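Local coordinates for protein FmtA (Staphylococcus aureus, PDB 5ZH8), which removes D-alanyl groups from wall teichoic acid and lipoteichoic acid at the cell envelope, and affects methicillin resistance and autolysis, at residues A[110-115]-A[260-265]; A[86-91]-A[104-109]; A[154-159]-A[220-225]; A[144-149]-A[165-170]. All coordinates share one frame; numbering follows the deposited sequence.

Contact 1: residues A[110-115]-A[260-265]; sequences DFEKGI and LAKGYA
E112 reaches from the loop 110-115 to K262 and Y264, beside the short strand 264-265. The loop closes with a G1 beta bulge, in which G114 and I115 both face D110, and D110 OD1 accepts from K113 N in an Asx motif. The packed part lies at the Y264 ring, with F111 edge-to-face: CD2 of F111 stands 3.6 Å from CE2 of Y264, over one face of the tyrosine but toward its rim, and the planes are 87° apart. The tyrosine hydroxyl is gripped twice. F111 N donates to Y264 OH at 3.1 Å, and Y264 OH donates to E112 OE1 at 2.6 Å on the syn side of the carboxylate. Toward solvent the hold is electrostatic: a salt-bridge network runs from buried D110 through K262 to exposed E112. K262 CD lies against the D110 carboxylate, and the bend at chi3 (80°) beyond it turns the amine toward E112. The K262 NZ to D110 OD1 bond is weak, at 3.5 Å. E112 OE1 thus has two donors, the tyrosine on one side and, 2.7 Å away on the anti side, K262 NZ.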
loop_
_atom_site.group_PDB
_atom_site.type_symbol
_atom_site.label_atom_id
_atom_site.label_comp_id
_atom_site.label_asym_id
_atom_site.label_seq_id
_atom_site.Cartn_x
_atom_site.Cartn_y
_atom_site.Cartn_z
ATOM N N ASP A 110 -8.656 15.920 7.619
ATOM C CA ASP A 110 -8.761 15.240 8.897
ATOM C C ASP A 110 -10.182 14.692 9.004
ATOM O O ASP A 110 -11.141 15.461 9.091
ATOM C CB ASP A 110 -8.466 16.218 10.036
ATOM C CG ASP A 110 -8.553 15.569 11.423
ATOM O OD1 ASP A 110 -9.186 14.499 11.564
ATOM O OD2 ASP A 110 -7.985 16.138 12.380
ATOM N N PHE A 111 -10.305 13.364 8.982
ATOM C CA PHE A 111 -11.611 12.694 9.023
ATOM C C PHE A 111 -12.250 12.748 10.397
ATOM O O PHE A 111 -13.477 12.733 10.513
ATOM C CB PHE A 111 -11.488 11.227 8.591
ATOM C CG PHE A 111 -11.586 11.023 7.108
ATOM C CD1 PHE A 111 -12.827 11.015 6.486
ATOM C CD2 PHE A 111 -10.453 10.837 6.340
ATOM C CE1 PHE A 111 -12.936 10.832 5.122
ATOM C CE2 PHE A 111 -10.557 10.650 4.980
ATOM C CZ PHE A 111 -11.798 10.646 4.369
ATOM N N GLU A 112 -11.417 12.812 11.430
ATOM C CA GLU A 112 -11.897 12.785 12.810
ATOM C C GLU A 112 -12.517 14.130 13.208
ATOM O O GLU A 112 -13.530 14.172 13.915
ATOM C CB GLU A 112 -10.761 12.408 13.765
ATOM C CG GLU A 112 -10.323 10.948 13.680
ATOM C CD GLU A 112 -9.507 10.620 12.435
ATOM O OE1 GLU A 112 -8.511 11.323 12.157
ATOM O OE2 GLU A 112 -9.864 9.641 11.740
ATOM N N LYS A 113 -11.907 15.218 12.734
ATOM C CA LYS A 113 -12.365 16.576 13.025
ATOM C C LYS A 113 -13.220 17.160 11.902
ATOM O O LYS A 113 -13.686 18.294 11.999
ATOM C CB LYS A 113 -11.155 17.485 13.290
ATOM C CG LYS A 113 -10.203 16.963 14.364
ATOM C CD LYS A 113 -10.921 16.869 15.709
ATOM C CE LYS A 113 -10.109 16.134 16.768
ATOM N NZ LYS A 113 -10.031 14.667 16.511
ATOM N N GLY A 114 -13.422 16.384 10.838
ATOM C CA GLY A 114 -14.252 16.806 9.711
ATOM C C GLY A 114 -13.688 17.946 8.878
ATOM O O GLY A 114 -14.441 18.640 8.201
ATOM N N ILE A 115 -12.369 18.139 8.919
ATOM C CA ILE A 115 -11.722 19.219 8.182
ATOM C C ILE A 115 -11.550 18.797 6.732
ATOM O O ILE A 115 -10.867 17.813 6.447
ATOM C CB ILE A 115 -10.329 19.547 8.757
ATOM C CG1 ILE A 115 -10.440 19.988 10.223
ATOM C CG2 ILE A 115 -9.624 20.613 7.907
ATOM C CD1 ILE A 115 -9.129 19.910 10.978
ATOM N N LEU A 260 -1.661 20.667 8.194
ATOM C CA LEU A 260 -0.938 19.416 7.963
ATOM C C LEU A 260 -1.912 18.244 7.869
ATOM O O LEU A 260 -2.609 17.936 8.829
ATOM C CB LEU A 260 0.112 19.178 9.060
ATOM C CG LEU A 260 1.556 19.689 8.845
ATOM C CD1 LEU A 260 1.678 21.026 8.119
ATOM C CD2 LEU A 260 2.285 19.731 10.179
ATOM N N ALA A 261 -1.937 17.593 6.712
ATOM C CA ALA A 261 -2.868 16.505 6.447
ATOM C C ALA A 261 -2.537 15.245 7.231
ATOM O O ALA A 261 -1.383 14.965 7.529
ATOM C CB ALA A 261 -2.894 16.189 4.954
ATOM N N LYS A 262 -3.578 14.487 7.546
ATOM C CA LYS A 262 -3.443 13.191 8.186
ATOM C C LYS A 262 -3.579 12.125 7.107
ATOM O O LYS A 262 -4.435 12.229 6.229
ATOM C CB LYS A 262 -4.527 13.011 9.253
ATOM C CG LYS A 262 -4.539 14.113 10.301
ATOM C CD LYS A 262 -5.716 14.000 11.266
ATOM C CE LYS A 262 -5.483 12.959 12.349
ATOM N NZ LYS A 262 -6.651 12.854 13.277
ATOM N N GLY A 263 -2.727 11.108 7.176
ATOM C CA GLY A 263 -2.748 10.006 6.219
ATOM C C GLY A 263 -3.523 8.836 6.778
ATOM O O GLY A 263 -3.565 8.634 7.993
ATOM N N TYR A 264 -4.135 8.057 5.891
ATOM C CA TYR A 264 -5.011 6.965 6.312
ATOM C C TYR A 264 -4.790 5.688 5.508
ATOM O O TYR A 264 -4.401 5.723 4.339
ATOM C CB TYR A 264 -6.470 7.399 6.197
ATOM C CG TYR A 264 -6.834 8.540 7.111
ATOM C CD1 TYR A 264 -7.275 8.299 8.406
ATOM C CD2 TYR A 264 -6.734 9.859 6.687
ATOM C CE1 TYR A 264 -7.612 9.339 9.253
ATOM C CE2 TYR A 264 -7.062 10.908 7.531
ATOM C CZ TYR A 264 -7.507 10.642 8.814
ATOM O OH TYR A 264 -7.840 11.676 9.658
ATOM N N ALA A 265 -5.044 4.561 6.158
ATOM C CA ALA A 265 -5.045 3.272 5.496
ATOM C C ALA A 265 -6.090 2.366 6.145
ATOM O O ALA A 265 -6.320 2.469 7.345
ATOM C CB ALA A 265 -3.664 2.652 5.580
#

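Contact 2: residues A[86-91]-A[104-109]; sequences SLFNGS and KGYGYQ
The F88 and Y106 rings meet obliquely, their planes 67° apart, with F88 CD2 3.6 Å from Y106 CD1. Y106 CD1 comes to the edge of the F88 ring, near its plane, while one face of the F88 ring takes G90 N of its own segment, offset toward the rim. The rim of the Y106 ring in turn has G90 O near its plane. Y106 OH bonds to D80, and L83 of helix 74-85 packs against both rings. A third flat group, the N89 amide, grips the backbone of Y108 at two points. Its OD1 accepts from Y108 N at 2.9 Å, with the donor tilted 35° from the carbonyl plane, and its ND2 donates to Y108 O, also at 2.9 Å and almost in the amide plane. With CG anti to the N89 nitrogen (chi1 -164°), the amide extends across to this partner; ND2 has a second acceptor in N366 OD1. These groups flank the open end of the beta hairpin 90-96/99-106, part of the large antiparallel sheet of the beta-lactamase fold. G90 and Y106 are a hydrogen-bonded antiparallel pair: Y106 N donates to G90 O at 2.6 Å, and G90 N to Y106 O at 2.9 Å. One step along, S91 and G105 form a non-hydrogen-bonded pair, their CA atoms 4.2 Å apart, and S91 OG adds a weak bond to K104 O.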
loop_
_atom_site.group_PDB
_atom_site.type_symbol
_atom_site.label_atom_id
_atom_site.label_comp_id
_atom_site.label_asym_id
_atom_site.label_seq_id
_atom_site.Cartn_x
_atom_site.Cartn_y
_atom_site.Cartn_z
ATOM N N SER A 86 -14.255 9.197 -8.969
ATOM C CA SER A 86 -13.328 8.159 -8.502
ATOM C C SER A 86 -13.081 8.209 -6.985
ATOM O O SER A 86 -12.258 7.462 -6.468
ATOM C CB SER A 86 -12.002 8.263 -9.255
ATOM O OG SER A 86 -11.415 9.530 -9.050
ATOM N N LEU A 87 -13.796 9.084 -6.283
ATOM C CA LEU A 87 -13.747 9.172 -4.817
ATOM C C LEU A 87 -12.375 9.578 -4.295
ATOM O O LEU A 87 -11.978 9.187 -3.212
ATOM C CB LEU A 87 -14.198 7.852 -4.177
ATOM C CG LEU A 87 -15.519 7.270 -4.691
ATOM C CD1 LEU A 87 -15.742 5.869 -4.142
ATOM C CD2 LEU A 87 -16.667 8.196 -4.337
ATOM N N PHE A 88 -11.665 10.378 -5.084
ATOM C CA PHE A 88 -10.341 10.885 -4.733
ATOM C C PHE A 88 -10.410 11.632 -3.409
ATOM O O PHE A 88 -11.278 12.485 -3.226
ATOM C CB PHE A 88 -9.865 11.823 -5.844
ATOM C CG PHE A 88 -8.526 12.455 -5.594
ATOM C CD1 PHE A 88 -7.371 11.682 -5.517
ATOM C CD2 PHE A 88 -8.412 13.839 -5.482
ATOM C CE1 PHE A 88 -6.133 12.280 -5.311
ATOM C CE2 PHE A 88 -7.178 14.438 -5.280
ATOM C CZ PHE A 88 -6.037 13.658 -5.192
ATOM N N ASN A 89 -9.517 11.294 -2.482
ATOM C CA ASN A 89 -9.395 12.041 -1.228
ATOM C C ASN A 89 -8.005 12.668 -1.131
ATOM O O ASN A 89 -7.028 11.986 -0.820
ATOM C CB ASN A 89 -9.667 11.134 -0.027
ATOM C CG ASN A 89 -9.939 11.921 1.243
ATOM O OD1 ASN A 89 -11.094 12.069 1.648
ATOM N ND2 ASN A 89 -8.885 12.436 1.872
ATOM N N GLY A 90 -7.933 13.965 -1.413
ATOM C CA GLY A 90 -6.674 14.695 -1.393
ATOM C C GLY A 90 -6.793 16.003 -2.147
ATOM O O GLY A 90 -7.844 16.634 -2.117
ATOM N N SER A 91 -5.725 16.400 -2.840
ATOM C CA SER A 91 -5.672 17.701 -3.515
ATOM C C SER A 91 -4.908 17.643 -4.823
ATOM O O SER A 91 -3.968 16.863 -4.975
ATOM C CB SER A 91 -5.005 18.740 -2.618
ATOM O OG SER A 91 -4.902 19.997 -3.274
ATOM N N LYS A 104 -7.431 22.444 -6.318
ATOM C CA LYS A 104 -8.673 22.022 -5.672
ATOM C C LYS A 104 -8.468 20.840 -4.734
ATOM O O LYS A 104 -7.711 19.917 -5.032
ATOM C CB LYS A 104 -9.718 21.671 -6.740
ATOM C CG LYS A 104 -11.106 21.420 -6.189
ATOM C CD LYS A 104 -12.139 21.334 -7.305
ATOM C CE LYS A 104 -13.542 21.151 -6.738
ATOM N NZ LYS A 104 -14.573 20.957 -7.800
ATOM N N GLY A 105 -9.155 20.888 -3.595
ATOM C CA GLY A 105 -9.130 19.817 -2.604
ATOM C C GLY A 105 -10.389 18.974 -2.682
ATOM O O GLY A 105 -11.464 19.480 -3.006
ATOM N N TYR A 106 -10.245 17.684 -2.391
ATOM C CA TYR A 106 -11.350 16.737 -2.427
ATOM C C TYR A 106 -11.334 15.885 -1.154
ATOM O O TYR A 106 -10.271 15.463 -0.687
ATOM C CB TYR A 106 -11.221 15.825 -3.642
ATOM C CG TYR A 106 -11.220 16.516 -4.992
ATOM C CD1 TYR A 106 -10.057 17.081 -5.507
ATOM C CD2 TYR A 106 -12.378 16.569 -5.776
ATOM C CE1 TYR A 106 -10.052 17.700 -6.753
ATOM C CE2 TYR A 106 -12.382 17.185 -7.023
ATOM C CZ TYR A 106 -11.220 17.740 -7.509
ATOM O OH TYR A 106 -11.210 18.336 -8.739
ATOM N N GLY A 107 -12.512 15.604 -0.604
ATOM C CA GLY A 107 -12.605 14.813 0.623
ATOM C C GLY A 107 -11.996 15.513 1.833
ATOM O O GLY A 107 -11.958 16.744 1.891
ATOM N N TYR A 108 -11.496 14.727 2.784
ATOM C CA TYR A 108 -11.090 15.247 4.089
ATOM C C TYR A 108 -9.589 15.244 4.352
ATOM O O TYR A 108 -8.886 14.281 4.048
ATOM C CB TYR A 108 -11.797 14.460 5.193
ATOM C CG TYR A 108 -13.290 14.678 5.188
ATOM C CD1 TYR A 108 -14.128 13.890 4.397
ATOM C CD2 TYR A 108 -13.865 15.686 5.950
ATOM C CE1 TYR A 108 -15.496 14.091 4.392
ATOM C CE2 TYR A 108 -15.232 15.894 5.943
ATOM C CZ TYR A 108 -16.037 15.097 5.168
ATOM O OH TYR A 108 -17.391 15.316 5.171
ATOM N N GLN A 109 -9.118 16.347 4.927
ATOM C CA GLN A 109 -7.753 16.465 5.444
ATOM C C GLN A 109 -7.639 15.737 6.780
ATOM O O GLN A 109 -6.646 15.052 7.047
ATOM C CB GLN A 109 -7.409 17.942 5.627
ATOM C CG GLN A 109 -6.064 18.226 6.276
ATOM C CD GLN A 109 -5.940 19.680 6.663
ATOM O OE1 GLN A 109 -6.206 20.567 5.852
ATOM N NE2 GLN A 109 -5.554 19.931 7.907
#

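Contact 3: residues A[154-159]-A[220-225]; sequences KYLPWF and AKVIEE
L156 presses its two methyl branches against K221 and E225 on helix 213-227, where the chain leaving helix 152-155 passes through a type I beta turn, L156 to F159, in the helical part of the beta-lactamase fold. The contact is largely made by carbon, though E225 CG also lies against the carbonyl oxygen of Y155. L156 CD2 lies 3.8 Å from K221 CG, and L156 CD1 is 3.7 Å from E225 CG, so the leucine fork straddles two residues one helical turn apart and crosses both side chains at about a right angle. CG of this leucine stands opposite the backbone N (chi1 -158°), which carries the fork across to the helix. To one side, CB of Y155 touches CG1 of V222 at 4.1 Å; to the other, the indole of W158 brings CZ2 within 4.0 Å of K221 CG. The indole also lies over L156, whose CG sits 3.8 Å above one face of the ring system, toward its rim, so that the tryptophan backs the leucine.

In the next shell, the turn is closed by the backbone bond from F159 N to L156 O, and the W158 ring makes a cation-pi contact with K194. Y155 OH is bonded to N147 N, consistent with the ring leading away from helix 213-227. K221 offers only its aliphatic part to the contact. Bent at chi2 and chi3, the lysine sends its amine back to its own helix and to D190: K221 NZ meets E224 OE1 at 2.7 Å, nearly in line with the C-O bond.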
loop_
_atom_site.group_PDB
_atom_site.type_symbol
_atom_site.label_atom_id
_atom_site.label_comp_id
_atom_site.label_asym_id
_atom_site.label_seq_id
_atom_site.Cartn_x
_atom_site.Cartn_y
_atom_site.Cartn_z
ATOM N N LYS A 154 35.257 11.858 2.877
ATOM C CA LYS A 154 35.910 13.159 2.716
ATOM C C LYS A 154 35.165 14.263 3.467
ATOM O O LYS A 154 35.779 15.043 4.201
ATOM C CB LYS A 154 36.018 13.525 1.233
ATOM C CG LYS A 154 36.900 14.722 0.951
ATOM C CD LYS A 154 36.799 15.129 -0.502
ATOM C CE LYS A 154 37.844 16.180 -0.847
ATOM N NZ LYS A 154 37.479 16.931 -2.078
ATOM N N TYR A 155 33.845 14.311 3.293
ATOM C CA TYR A 155 33.025 15.367 3.887
ATOM C C TYR A 155 32.442 14.976 5.243
ATOM O O TYR A 155 32.103 15.843 6.050
ATOM C CB TYR A 155 31.904 15.775 2.927
ATOM C CG TYR A 155 32.392 16.020 1.516
ATOM C CD1 TYR A 155 33.002 17.219 1.158
ATOM C CD2 TYR A 155 32.256 15.039 0.545
ATOM C CE1 TYR A 155 33.463 17.428 -0.129
ATOM C CE2 TYR A 155 32.708 15.243 -0.753
ATOM C CZ TYR A 155 33.313 16.440 -1.085
ATOM O OH TYR A 155 33.771 16.649 -2.368
ATOM N N LEU A 156 32.345 13.673 5.492
ATOM C CA LEU A 156 31.752 13.151 6.716
ATOM C C LEU A 156 32.681 12.078 7.292
ATOM O O LEU A 156 32.376 10.889 7.222
ATOM C CB LEU A 156 30.360 12.592 6.397
ATOM C CG LEU A 156 29.347 12.472 7.531
ATOM C CD1 LEU A 156 29.159 13.794 8.285
ATOM C CD2 LEU A 156 28.024 11.979 6.957
ATOM N N PRO A 157 33.831 12.506 7.860
ATOM C CA PRO A 157 34.948 11.648 8.305
ATOM C C PRO A 157 34.557 10.388 9.071
ATOM O O PRO A 157 35.155 9.334 8.857
ATOM C CB PRO A 157 35.757 12.573 9.212
ATOM C CG PRO A 157 35.495 13.936 8.684
ATOM C CD PRO A 157 34.112 13.933 8.113
ATOM N N TRP A 158 33.572 10.504 9.958
ATOM C CA TRP A 158 33.156 9.376 10.800
ATOM C C TRP A 158 32.346 8.319 10.047
ATOM O O TRP A 158 32.311 7.166 10.473
ATOM C CB TRP A 158 32.397 9.847 12.052
ATOM C CG TRP A 158 31.301 10.840 11.814
ATOM C CD1 TRP A 158 31.404 12.201 11.864
ATOM C CD2 TRP A 158 29.936 10.552 11.514
ATOM N NE1 TRP A 158 30.188 12.780 11.605
ATOM C CE2 TRP A 158 29.267 11.790 11.387
ATOM C CE3 TRP A 158 29.210 9.368 11.333
ATOM C CZ2 TRP A 158 27.906 11.880 11.086
ATOM C CZ3 TRP A 158 27.855 9.456 11.046
ATOM C CH2 TRP A 158 27.217 10.705 10.923
ATOM N N PHE A 159 31.715 8.695 8.934
ATOM C CA PHE A 159 30.994 7.731 8.110
ATOM C C PHE A 159 31.970 6.823 7.354
ATOM O O PHE A 159 32.203 6.990 6.152
ATOM C CB PHE A 159 30.045 8.440 7.136
ATOM C CG PHE A 159 28.988 7.537 6.566
ATOM C CD1 PHE A 159 27.786 7.360 7.234
ATOM C CD2 PHE A 159 29.202 6.848 5.373
ATOM C CE1 PHE A 159 26.816 6.525 6.728
ATOM C CE2 PHE A 159 28.230 6.007 4.857
ATOM C CZ PHE A 159 27.035 5.847 5.536
ATOM N N ALA A 220 21.868 14.278 3.336
ATOM C CA ALA A 220 21.389 15.394 4.146
ATOM C C ALA A 220 22.410 15.758 5.233
ATOM O O ALA A 220 22.630 16.936 5.508
ATOM C CB ALA A 220 20.040 15.060 4.769
ATOM N N LYS A 221 23.036 14.753 5.842
ATOM C CA LYS A 221 24.051 14.992 6.862
ATOM C C LYS A 221 25.328 15.579 6.251
ATOM O O LYS A 221 25.982 16.434 6.862
ATOM C CB LYS A 221 24.371 13.701 7.621
ATOM C CG LYS A 221 25.267 13.893 8.836
ATOM C CD LYS A 221 24.557 14.679 9.933
ATOM C CE LYS A 221 25.487 15.687 10.595
ATOM N NZ LYS A 221 24.734 16.733 11.340
ATOM N N VAL A 222 25.678 15.114 5.049
ATOM C CA VAL A 222 26.793 15.681 4.282
ATOM C C VAL A 222 26.568 17.184 4.088
ATOM O O VAL A 222 27.478 17.995 4.305
ATOM C CB VAL A 222 26.957 14.976 2.906
ATOM C CG1 VAL A 222 27.883 15.765 1.981
ATOM C CG2 VAL A 222 27.476 13.553 3.083
ATOM N N ILE A 223 25.347 17.543 3.691
ATOM C CA ILE A 223 24.968 18.944 3.522
ATOM C C ILE A 223 25.194 19.706 4.822
ATOM O O ILE A 223 25.796 20.774 4.823
ATOM C CB ILE A 223 23.497 19.094 3.064
ATOM C CG1 ILE A 223 23.331 18.580 1.629
ATOM C CG2 ILE A 223 23.030 20.544 3.148
ATOM C CD1 ILE A 223 21.898 18.309 1.232
ATOM N N GLU A 224 24.713 19.149 5.928
ATOM C CA GLU A 224 24.860 19.805 7.221
ATOM C C GLU A 224 26.325 19.983 7.610
ATOM O O GLU A 224 26.714 21.043 8.095
ATOM C CB GLU A 224 24.118 19.033 8.314
ATOM C CG GLU A 224 22.610 19.194 8.261
ATOM C CD GLU A 224 21.916 18.594 9.464
ATOM O OE1 GLU A 224 22.523 17.738 10.151
ATOM O OE2 GLU A 224 20.757 18.982 9.721
ATOM N N GLU A 225 27.125 18.942 7.378
ATOM C CA GLU A 225 28.530 18.923 7.789
ATOM C C GLU A 225 29.378 19.919 6.994
ATOM O O GLU A 225 30.205 20.604 7.574
ATOM C CB GLU A 225 29.108 17.509 7.632
ATOM C CG GLU A 225 30.449 17.288 8.314
ATOM C CD GLU A 225 30.353 17.258 9.826
ATOM O OE1 GLU A 225 29.304 16.813 10.360
ATOM O OE2 GLU A 225 31.340 17.674 10.480
#

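Contact 4: residues A[144-149]-A[165-170]; sequences HKININ and IPLKDL
The N-terminal turn of helix 167-171, with P166 at the N-cap position, receives the loop 144-149 through I148 and N149. I148 O faces this first turn and accepts a hydrogen bond from K168 N at 2.8 Å, weak because the N-H points off line (127°). Carbon atoms close round the same carbonyl, with CB of L167 and CB of K168 beside it. The I148 side chain lies along the turn as well. Its CG1 branch, placed opposite the backbone N (chi1 -155°), passes 4.0 Å from K168 CB, and its CD1 ends 4.0 Å from L167 CB.

L167 supplies the buried side of the contact. Its CD1 reaches to the loop, 4.1 Å from CB of I146 and 3.6 Å from the carbonyl oxygen of N147. I146 is packed in turn on helix 129-142, and L167 on L219 of helix 213-227, so the leucine lies between the loop and helix 213-227. The outer side is polar and more open. N149 and K168 run side by side in the same direction, OD1 of N149 3.6 Å from K168 CD, and the lysine continues in an extended chain to bond Q324 O through NZ. The P166 ring rests on the loop backbone, its CB 3.6 Å from N149 O.

L167 N bonds the backbone of D150, just past the loop segment. L167 N and, weakly, K168 N thus find carbonyl acceptors in the preceding chain, as amides of a helix's first turn, which lack partners within the helix, commonly do.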
loop_
_atom_site.group_PDB
_atom_site.type_symbol
_atom_site.label_atom_id
_atom_site.label_comp_id
_atom_site.label_asym_id
_atom_site.label_seq_id
_atom_site.Cartn_x
_atom_site.Cartn_y
_atom_site.Cartn_z
ATOM N N HIS A 144 31.274 24.981 -5.107
ATOM C CA HIS A 144 32.607 24.375 -4.987
ATOM C C HIS A 144 32.916 23.910 -3.560
ATOM O O HIS A 144 34.056 23.963 -3.108
ATOM C CB HIS A 144 33.707 25.315 -5.502
ATOM C CG HIS A 144 33.332 26.075 -6.736
ATOM N ND1 HIS A 144 33.582 25.609 -8.009
ATOM C CD2 HIS A 144 32.723 27.273 -6.888
ATOM C CE1 HIS A 144 33.142 26.489 -8.889
ATOM N NE2 HIS A 144 32.621 27.510 -8.235
ATOM N N LYS A 145 31.876 23.451 -2.865
ATOM C CA LYS A 145 31.984 22.921 -1.509
ATOM C C LYS A 145 31.973 21.401 -1.486
ATOM O O LYS A 145 32.473 20.808 -0.545
ATOM C CB LYS A 145 30.850 23.460 -0.638
ATOM C CG LYS A 145 30.982 24.945 -0.337
ATOM C CD LYS A 145 30.214 25.333 0.916
ATOM C CE LYS A 145 30.283 26.827 1.170
ATOM N NZ LYS A 145 29.560 27.588 0.110
ATOM N N ILE A 146 31.386 20.777 -2.501
ATOM C CA ILE A 146 31.458 19.324 -2.674
ATOM C C ILE A 146 31.722 18.977 -4.130
ATOM O O ILE A 146 31.460 19.769 -5.024
ATOM C CB ILE A 146 30.155 18.608 -2.235
ATOM C CG1 ILE A 146 28.998 18.971 -3.173
ATOM C CG2 ILE A 146 29.812 18.952 -0.794
ATOM C CD1 ILE A 146 27.668 18.369 -2.775
ATOM N N ASN A 147 32.243 17.778 -4.359
ATOM C CA ASN A 147 32.335 17.223 -5.702
ATOM C C ASN A 147 31.621 15.883 -5.698
ATOM O O ASN A 147 31.871 15.040 -4.834
ATOM C CB ASN A 147 33.793 17.062 -6.115
ATOM C CG ASN A 147 33.955 16.851 -7.600
ATOM O OD1 ASN A 147 33.651 15.777 -8.134
ATOM N ND2 ASN A 147 34.446 17.878 -8.282
ATOM N N ILE A 148 30.741 15.683 -6.671
ATOM C CA ILE A 148 29.808 14.555 -6.625
ATOM C C ILE A 148 30.491 13.180 -6.719
ATOM O O ILE A 148 29.941 12.179 -6.261
ATOM C CB ILE A 148 28.713 14.690 -7.704
ATOM C CG1 ILE A 148 27.457 13.913 -7.295
ATOM C CG2 ILE A 148 29.225 14.244 -9.067
ATOM C CD1 ILE A 148 26.794 14.435 -6.033
ATOM N N ASN A 149 31.689 13.129 -7.298
ATOM C CA ASN A 149 32.423 11.869 -7.419
ATOM C C ASN A 149 33.391 11.609 -6.266
ATOM O O ASN A 149 33.996 10.539 -6.202
ATOM C CB ASN A 149 33.148 11.831 -8.757
ATOM C CG ASN A 149 32.182 11.807 -9.923
ATOM O OD1 ASN A 149 31.446 10.829 -10.122
ATOM N ND2 ASN A 149 32.153 12.899 -10.688
ATOM N N ILE A 165 32.511 5.068 -0.755
ATOM C CA ILE A 165 31.247 5.327 -1.452
ATOM C C ILE A 165 31.216 6.753 -1.988
ATOM O O ILE A 165 31.118 7.689 -1.200
ATOM C CB ILE A 165 30.054 5.214 -0.482
ATOM C CG1 ILE A 165 30.023 3.857 0.224
ATOM C CG2 ILE A 165 28.740 5.503 -1.210
ATOM C CD1 ILE A 165 29.100 3.842 1.430
ATOM N N PRO A 166 31.289 6.939 -3.318
ATOM C CA PRO A 166 31.190 8.313 -3.811
ATOM C C PRO A 166 29.805 8.899 -3.552
ATOM O O PRO A 166 28.827 8.151 -3.501
ATOM C CB PRO A 166 31.465 8.179 -5.317
ATOM C CG PRO A 166 31.201 6.757 -5.644
ATOM C CD PRO A 166 31.496 5.965 -4.406
ATOM N N LEU A 167 29.729 10.219 -3.378
ATOM C CA LEU A 167 28.449 10.898 -3.168
ATOM C C LEU A 167 27.454 10.534 -4.264
ATOM O O LEU A 167 26.260 10.415 -4.002
ATOM C CB LEU A 167 28.629 12.418 -3.155
ATOM C CG LEU A 167 29.343 13.062 -1.974
ATOM C CD1 LEU A 167 29.439 14.566 -2.196
ATOM C CD2 LEU A 167 28.615 12.763 -0.671
ATOM N N LYS A 168 27.961 10.371 -5.486
ATOM C CA LYS A 168 27.139 10.040 -6.644
ATOM C C LYS A 168 26.401 8.713 -6.473
ATOM O O LYS A 168 25.255 8.594 -6.898
ATOM C CB LYS A 168 27.992 9.999 -7.917
ATOM C CG LYS A 168 27.164 9.928 -9.190
ATOM C CD LYS A 168 27.997 10.020 -10.453
ATOM C CE LYS A 168 27.135 10.491 -11.620
ATOM N NZ LYS A 168 27.733 10.211 -12.955
ATOM N N ASP A 169 27.057 7.728 -5.865
ATOM C CA ASP A 169 26.446 6.416 -5.642
ATOM C C ASP A 169 25.313 6.452 -4.610
ATOM O O ASP A 169 24.376 5.662 -4.694
ATOM C CB ASP A 169 27.508 5.386 -5.242
ATOM C CG ASP A 169 28.383 4.960 -6.410
ATOM O OD1 ASP A 169 28.121 5.403 -7.542
ATOM O OD2 ASP A 169 29.338 4.183 -6.197
ATOM N N LEU A 170 25.400 7.360 -3.643
ATOM C CA LEU A 170 24.292 7.608 -2.729
ATOM C C LEU A 170 23.148 8.276 -3.479
ATOM O O LEU A 170 22.007 7.830 -3.420
ATOM C CB LEU A 170 24.721 8.521 -1.586
ATOM C CG LEU A 170 25.841 8.064 -0.660
ATOM C CD1 LEU A 170 26.284 9.230 0.206
ATOM C CD2 LEU A 170 25.385 6.913 0.213
#

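In the fold
Contacts 1 and 2 lie together on one side of the chain, their centres about 11 Å apart, and contacts 3 and 4 make a second pair, equally close, on the opposite side; centres of the two groups are about 37 to 40 Å apart. All four are partly buried. Contact 2 pairs sheet strands through backbone bonds, and contact 1, just beyond, relies on charges and the hydroxyl of a buried tyrosine; Q109 bridges them, bonding both I115 and K262. Contacts 3 and 4 instead rest mainly on aliphatic packing among helices, and Y155 links them, its ring packing on L167. Both are nested inside the loop that contact 1 closes.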